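Local coordinates for protein ADP-ribosylating toxin CARDS (Mycoplasma pneumoniae, PDB 4TLV) that transfers ADP-ribose from NAD(+) to multiple target proteins as a mono-ADP-ribosylating toxin, disrupting respiratory epithelium and causing vacuoles in mammalian cells, at residues G471-F483 with M516-F528. Residues are numbered along the deposited sequence; the frame is centred on the assembly and turned at random.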
loop_
_atom_site.group_PDB
_atom_site.type_symbol
_atom_site.label_atom_id
_atom_site.label_comp_id
_atom_site.label_asym_id
_atom_site.label_seq_id
_atom_site.Cartn_x
_atom_site.Cartn_y
_atom_site.Cartn_z
ATOM N N GLY A 471 7.604 -12.605 4.296
ATOM C CA GLY A 471 8.099 -11.785 5.386
ATOM C C GLY A 471 9.603 -11.816 5.583
ATOM O O GLY A 471 10.092 -11.581 6.702
ATOM N N GLN A 472 10.346 -12.073 4.508
ATOM C CA GLN A 472 11.799 -12.238 4.624
ATOM C C GLN A 472 12.642 -11.328 3.726
ATOM O O GLN A 472 13.638 -10.750 4.161
ATOM C CB GLN A 472 12.188 -13.699 4.351
ATOM C CG GLN A 472 13.635 -13.975 4.709
ATOM C CD GLN A 472 13.978 -15.428 4.614
ATOM O OE1 GLN A 472 13.981 -16.149 5.610
ATOM N NE2 GLN A 472 14.255 -15.876 3.409
ATOM N N ILE A 473 12.248 -11.213 2.465
ATOM C CA ILE A 473 13.020 -10.438 1.510
ATOM C C ILE A 473 12.164 -9.296 1.020
ATOM O O ILE A 473 11.054 -9.510 0.529
ATOM C CB ILE A 473 13.485 -11.318 0.314
ATOM C CG1 ILE A 473 14.172 -12.582 0.851
ATOM C CG2 ILE A 473 14.392 -10.508 -0.595
ATOM C CD1 ILE A 473 14.922 -13.420 -0.185
ATOM N N PHE A 474 12.695 -8.092 1.157
ATOM C CA PHE A 474 11.934 -6.867 0.961
ATOM C C PHE A 474 12.630 -5.896 0.041
ATOM O O PHE A 474 13.844 -5.943 -0.143
ATOM C CB PHE A 474 11.750 -6.156 2.303
ATOM C CG PHE A 474 10.979 -6.952 3.311
ATOM C CD1 PHE A 474 11.636 -7.846 4.145
ATOM C CD2 PHE A 474 9.604 -6.800 3.439
ATOM C CE1 PHE A 474 10.947 -8.573 5.090
ATOM C CE2 PHE A 474 8.906 -7.534 4.389
ATOM C CZ PHE A 474 9.592 -8.419 5.224
ATOM N N TYR A 475 11.836 -4.996 -0.530
ATOM C CA TYR A 475 12.366 -3.903 -1.319
ATOM C C TYR A 475 11.913 -2.607 -0.668
ATOM O O TYR A 475 10.719 -2.421 -0.435
ATOM C CB TYR A 475 11.808 -4.023 -2.730
ATOM C CG TYR A 475 12.313 -3.020 -3.750
ATOM C CD1 TYR A 475 13.580 -3.132 -4.306
ATOM C CD2 TYR A 475 11.489 -2.014 -4.218
ATOM C CE1 TYR A 475 14.025 -2.234 -5.284
ATOM C CE2 TYR A 475 11.918 -1.122 -5.194
ATOM C CZ TYR A 475 13.189 -1.236 -5.726
ATOM O OH TYR A 475 13.588 -0.342 -6.707
ATOM N N ASP A 476 12.860 -1.735 -0.333
ATOM C CA ASP A 476 12.523 -0.455 0.293
ATOM C C ASP A 476 12.231 0.573 -0.780
ATOM O O ASP A 476 13.137 1.015 -1.476
ATOM C CB ASP A 476 13.660 0.059 1.170
ATOM C CG ASP A 476 13.389 1.460 1.680
ATOM O OD1 ASP A 476 12.195 1.817 1.851
ATOM O OD2 ASP A 476 14.358 2.215 1.868
ATOM N N LEU A 477 10.966 0.962 -0.914
ATOM C CA LEU A 477 10.585 1.908 -1.966
ATOM C C LEU A 477 11.206 3.292 -1.793
ATOM O O LEU A 477 11.287 4.052 -2.754
ATOM C CB LEU A 477 9.061 2.033 -2.032
ATOM C CG LEU A 477 8.338 0.788 -2.550
ATOM C CD1 LEU A 477 6.833 0.904 -2.251
ATOM C CD2 LEU A 477 8.600 0.559 -4.061
ATOM N N LYS A 478 11.602 3.653 -0.571
ATOM C CA LYS A 478 12.214 4.972 -0.381
ATOM C C LYS A 478 13.577 5.076 -1.060
ATOM O O LYS A 478 13.923 6.113 -1.605
ATOM C CB LYS A 478 12.382 5.320 1.105
ATOM C CG LYS A 478 11.102 5.678 1.834
ATOM C CD LYS A 478 11.381 5.981 3.325
ATOM C CE LYS A 478 11.817 7.415 3.536
ATOM N NZ LYS A 478 11.960 7.744 4.995
ATOM N N THR A 479 14.348 3.999 -1.003
ATOM C CA THR A 479 15.758 4.039 -1.384
ATOM C C THR A 479 16.143 3.046 -2.481
ATOM O O THR A 479 17.275 3.069 -2.935
ATOM C CB THR A 479 16.673 3.748 -0.182
ATOM O OG1 THR A 479 16.422 2.421 0.297
ATOM C CG2 THR A 479 16.448 4.765 0.960
ATOM N N SER A 480 15.209 2.185 -2.883
ATOM C CA SER A 480 15.451 1.125 -3.874
ATOM C C SER A 480 16.440 0.046 -3.426
ATOM O O SER A 480 17.037 -0.628 -4.265
ATOM C CB SER A 480 15.912 1.714 -5.226
ATOM O OG SER A 480 14.950 2.606 -5.772
ATOM N N LYS A 481 16.619 -0.127 -2.119
ATOM C CA LYS A 481 17.482 -1.200 -1.627
ATOM C C LYS A 481 16.691 -2.503 -1.449
ATOM O O LYS A 481 15.456 -2.492 -1.299
ATOM C CB LYS A 481 18.189 -0.786 -0.322
ATOM C CG LYS A 481 19.083 0.450 -0.459
ATOM C CD LYS A 481 20.049 0.582 0.716
ATOM C CE LYS A 481 19.298 0.899 2.001
ATOM N NZ LYS A 481 18.689 2.252 1.894
ATOM N N ILE A 482 17.392 -3.628 -1.525
ATOM C CA ILE A 482 16.784 -4.929 -1.292
ATOM C C ILE A 482 17.394 -5.503 -0.023
ATOM O O ILE A 482 18.616 -5.490 0.131
ATOM C CB ILE A 482 17.033 -5.882 -2.474
ATOM C CG1 ILE A 482 16.163 -5.447 -3.660
ATOM C CG2 ILE A 482 16.700 -7.330 -2.108
ATOM C CD1 ILE A 482 16.515 -6.127 -4.979
ATOM N N PHE A 483 16.554 -6.004 0.881
ATOM C CA PHE A 483 17.071 -6.520 2.150
ATOM C C PHE A 483 16.431 -7.829 2.604
ATOM O O PHE A 483 15.305 -8.167 2.224
ATOM C CB PHE A 483 17.063 -5.437 3.254
ATOM C CG PHE A 483 15.682 -4.929 3.644
ATOM C CD1 PHE A 483 15.124 -3.822 3.019
ATOM C CD2 PHE A 483 14.967 -5.535 4.673
ATOM C CE1 PHE A 483 13.854 -3.337 3.406
ATOM C CE2 PHE A 483 13.721 -5.055 5.067
ATOM C CZ PHE A 483 13.167 -3.948 4.432
ATOM N N MET A 516 19.719 1.419 6.820
ATOM C CA MET A 516 18.448 1.453 6.084
ATOM C C MET A 516 18.180 2.822 5.446
ATOM O O MET A 516 17.598 2.902 4.374
ATOM C CB MET A 516 17.290 1.045 7.001
ATOM C CG MET A 516 15.915 1.026 6.310
ATOM S SD MET A 516 15.729 -0.328 5.136
ATOM C CE MET A 516 15.509 -1.693 6.264
ATOM N N ASN A 517 18.642 3.895 6.084
ATOM C CA ASN A 517 18.413 5.252 5.590
ATOM C C ASN A 517 19.392 5.705 4.507
ATOM O O ASN A 517 19.195 6.753 3.901
ATOM C CB ASN A 517 18.514 6.275 6.728
ATOM C CG ASN A 517 17.636 5.933 7.920
ATOM O OD1 ASN A 517 18.089 5.949 9.077
ATOM N ND2 ASN A 517 16.384 5.643 7.652
ATOM N N GLU A 518 20.474 4.963 4.308
ATOM C CA GLU A 518 21.498 5.404 3.359
ATOM C C GLU A 518 20.932 5.395 1.927
ATOM O O GLU A 518 20.284 4.436 1.514
ATOM C CB GLU A 518 22.774 4.558 3.495
ATOM C CG GLU A 518 23.964 5.134 2.740
ATOM C CD GLU A 518 23.903 4.819 1.260
ATOM O OE1 GLU A 518 23.409 3.722 0.903
ATOM O OE2 GLU A 518 24.343 5.669 0.457
ATOM N N ASP A 519 21.156 6.477 1.184
ATOM C CA ASP A 519 20.401 6.701 -0.046
ATOM C C ASP A 519 21.252 7.208 -1.208
ATOM O O ASP A 519 20.717 7.749 -2.161
ATOM C CB ASP A 519 19.265 7.708 0.225
ATOM C CG ASP A 519 18.231 7.748 -0.896
ATOM O OD1 ASP A 519 18.004 6.711 -1.546
ATOM O OD2 ASP A 519 17.646 8.823 -1.125
ATOM N N LYS A 520 22.569 7.044 -1.140
ATOM C CA LYS A 520 23.401 7.579 -2.215
ATOM C C LYS A 520 24.099 6.490 -3.023
ATOM O O LYS A 520 24.206 6.590 -4.244
ATOM C CB LYS A 520 24.437 8.575 -1.671
ATOM C CG LYS A 520 25.078 9.417 -2.778
ATOM C CD LYS A 520 26.215 10.296 -2.278
ATOM C CE LYS A 520 26.883 11.019 -3.449
ATOM N NZ LYS A 520 28.156 11.704 -3.065
ATOM N N ASP A 521 24.571 5.458 -2.337
ATOM C CA ASP A 521 25.409 4.437 -2.960
ATOM C C ASP A 521 24.600 3.536 -3.884
ATOM O O ASP A 521 23.853 2.660 -3.431
ATOM C CB ASP A 521 26.109 3.601 -1.890
ATOM C CG ASP A 521 27.116 2.609 -2.473
ATOM O OD1 ASP A 521 27.152 2.412 -3.709
ATOM O OD2 ASP A 521 27.883 2.024 -1.685
ATOM N N GLU A 522 24.768 3.742 -5.186
ATOM C CA GLU A 522 23.971 3.011 -6.169
ATOM C C GLU A 522 24.260 1.516 -6.245
ATOM O O GLU A 522 23.475 0.774 -6.820
ATOM C CB GLU A 522 24.064 3.668 -7.546
ATOM C CG GLU A 522 23.528 5.084 -7.548
ATOM C CD GLU A 522 23.440 5.663 -8.934
ATOM O OE1 GLU A 522 23.762 4.943 -9.894
ATOM O OE2 GLU A 522 23.054 6.839 -9.061
ATOM N N ASN A 523 25.370 1.071 -5.657
ATOM C CA ASN A 523 25.643 -0.365 -5.590
ATOM C C ASN A 523 24.709 -1.119 -4.652
ATOM O O ASN A 523 24.702 -2.341 -4.639
ATOM C CB ASN A 523 27.093 -0.628 -5.198
ATOM C CG ASN A 523 28.054 -0.192 -6.264
ATOM O OD1 ASN A 523 27.982 -0.661 -7.398
ATOM N ND2 ASN A 523 28.963 0.713 -5.914
ATOM N N PHE A 524 23.906 -0.389 -3.886
ATOM C CA PHE A 524 22.892 -1.035 -3.053
ATOM C C PHE A 524 21.492 -0.812 -3.636
ATOM O O PHE A 524 20.500 -1.247 -3.036
ATOM C CB PHE A 524 22.903 -0.469 -1.626
ATOM C CG PHE A 524 24.047 -0.963 -0.762
ATOM C CD1 PHE A 524 23.951 -2.167 -0.088
ATOM C CD2 PHE A 524 25.186 -0.192 -0.592
ATOM C CE1 PHE A 524 24.987 -2.617 0.718
ATOM C CE2 PHE A 524 26.231 -0.632 0.213
ATOM C CZ PHE A 524 26.131 -1.842 0.870
ATOM N N LYS A 525 21.416 -0.115 -4.771
ATOM C CA LYS A 525 20.125 0.188 -5.416
ATOM C C LYS A 525 19.796 -0.713 -6.606
ATOM O O LYS A 525 20.629 -0.905 -7.498
ATOM C CB LYS A 525 20.077 1.664 -5.832
ATOM C CG LYS A 525 20.285 2.617 -4.659
ATOM C CD LYS A 525 19.918 4.031 -5.025
ATOM C CE LYS A 525 19.958 4.919 -3.778
ATOM N NZ LYS A 525 19.708 6.325 -4.163
ATOM N N TRP A 526 18.564 -1.232 -6.629
ATOM C CA TRP A 526 18.129 -2.181 -7.650
ATOM C C TRP A 526 16.761 -1.798 -8.211
ATOM O O TRP A 526 15.978 -1.115 -7.550
ATOM C CB TRP A 526 18.058 -3.592 -7.064
ATOM C CG TRP A 526 19.337 -4.022 -6.460
ATOM C CD1 TRP A 526 19.778 -3.759 -5.193
ATOM C CD2 TRP A 526 20.370 -4.772 -7.101
ATOM N NE1 TRP A 526 21.028 -4.301 -5.006
ATOM C CE2 TRP A 526 21.413 -4.937 -6.161
ATOM C CE3 TRP A 526 20.517 -5.328 -8.376
ATOM C CZ2 TRP A 526 22.587 -5.639 -6.455
ATOM C CZ3 TRP A 526 21.692 -6.034 -8.671
ATOM C CH2 TRP A 526 22.707 -6.174 -7.715
ATOM N N TYR A 527 16.476 -2.245 -9.429
ATOM C CA TYR A 527 15.146 -2.049 -10.006
ATOM C C TYR A 527 14.726 -3.268 -10.810
ATOM O O TYR A 527 15.564 -4.087 -11.209
ATOM C CB TYR A 527 15.093 -0.779 -10.862
ATOM C CG TYR A 527 15.974 -0.838 -12.088
ATOM C CD1 TYR A 527 17.337 -0.565 -12.006
ATOM C CD2 TYR A 527 15.444 -1.171 -13.332
ATOM C CE1 TYR A 527 18.151 -0.620 -13.146
ATOM C CE2 TYR A 527 16.243 -1.228 -14.470
ATOM C CZ TYR A 527 17.594 -0.953 -14.367
ATOM O OH TYR A 527 18.382 -1.014 -15.498
ATOM N N PHE A 528 13.420 -3.399 -11.027
ATOM C CA PHE A 528 12.858 -4.561 -11.708
ATOM C C PHE A 528 12.524 -4.215 -13.156
ATOM O O PHE A 528 12.153 -3.071 -13.454
ATOM C CB PHE A 528 11.591 -5.035 -10.978
ATOM C CG PHE A 528 11.838 -5.427 -9.541
ATOM C CD1 PHE A 528 11.915 -4.459 -8.548
ATOM C CD2 PHE A 528 11.999 -6.764 -9.194
ATOM C CE1 PHE A 528 12.156 -4.811 -7.223
ATOM C CE2 PHE A 528 12.242 -7.134 -7.871
ATOM C CZ PHE A 528 12.324 -6.158 -6.885
HETATM O O HOH W 1 14.670 3.700 4.083
HETATM O O HOH W 2 14.822 6.221 5.379
HETATM O O HOH W 3 20.287 -3.177 -1.364
#
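In the D3 beta-trefoil, the hairpin of strands 473-476 and 481-485 is gripped at its turn by the segment 516-525, with its short 3-10 turn at 522-524, and by the start of strand 526-528. Lys481 supplies the main polar link: bent at chi3 and chi4, its chain brings NZ to Glu518 O at 2.7 Å, in the carbonyl plane. The same NZ reaches Met516 O at 2.8 Å, from above that carbonyl's plane. Thr479 OG1 is a third acceptor for NZ, and itself donates to Asp476 OD2, whose negative charge may partly offset that of the ammonium. A water bridges Asp476 OD2 and Met516 O. The Lys481 methylenes pack on Phe524 CB.

Beside this polar cluster, Met516 folds back at chi2 and chi3 and sets CE over the centre of the Phe483 ring, 3.7 Å from the centroid and close to the ring normal, a CH-pi contact; SD lies obliquely, at 4.5 Å from the same centroid.

Toward strand 526-528, Trp526 N donates to Ser480 O (2.9 Å, 165° at the hydrogen). Tyr475 OH returns a bond to Trp526 O (2.6 Å) in the carbonyl plane; the same hydroxyl also meets Arg126 of the mART domain. Tyr475 offers one ring face to Phe528, whose CE1 sits over the ring centre; a centroid separation of 5.1 Å and planes at 73° define a T-shaped pair. Ile482 CD1 adds an apolar contact with Trp526 CB.

The N-to-C directions of strands 473-476 and 526-528 differ by 100°, evidence that the two are not paired side by side. The Ser480 carbonyl, the Tyr475 hydroxyl and the ring contact link hairpin to strand, consistent with the packing of a hairpin and a later strand in the D3 beta-trefoil.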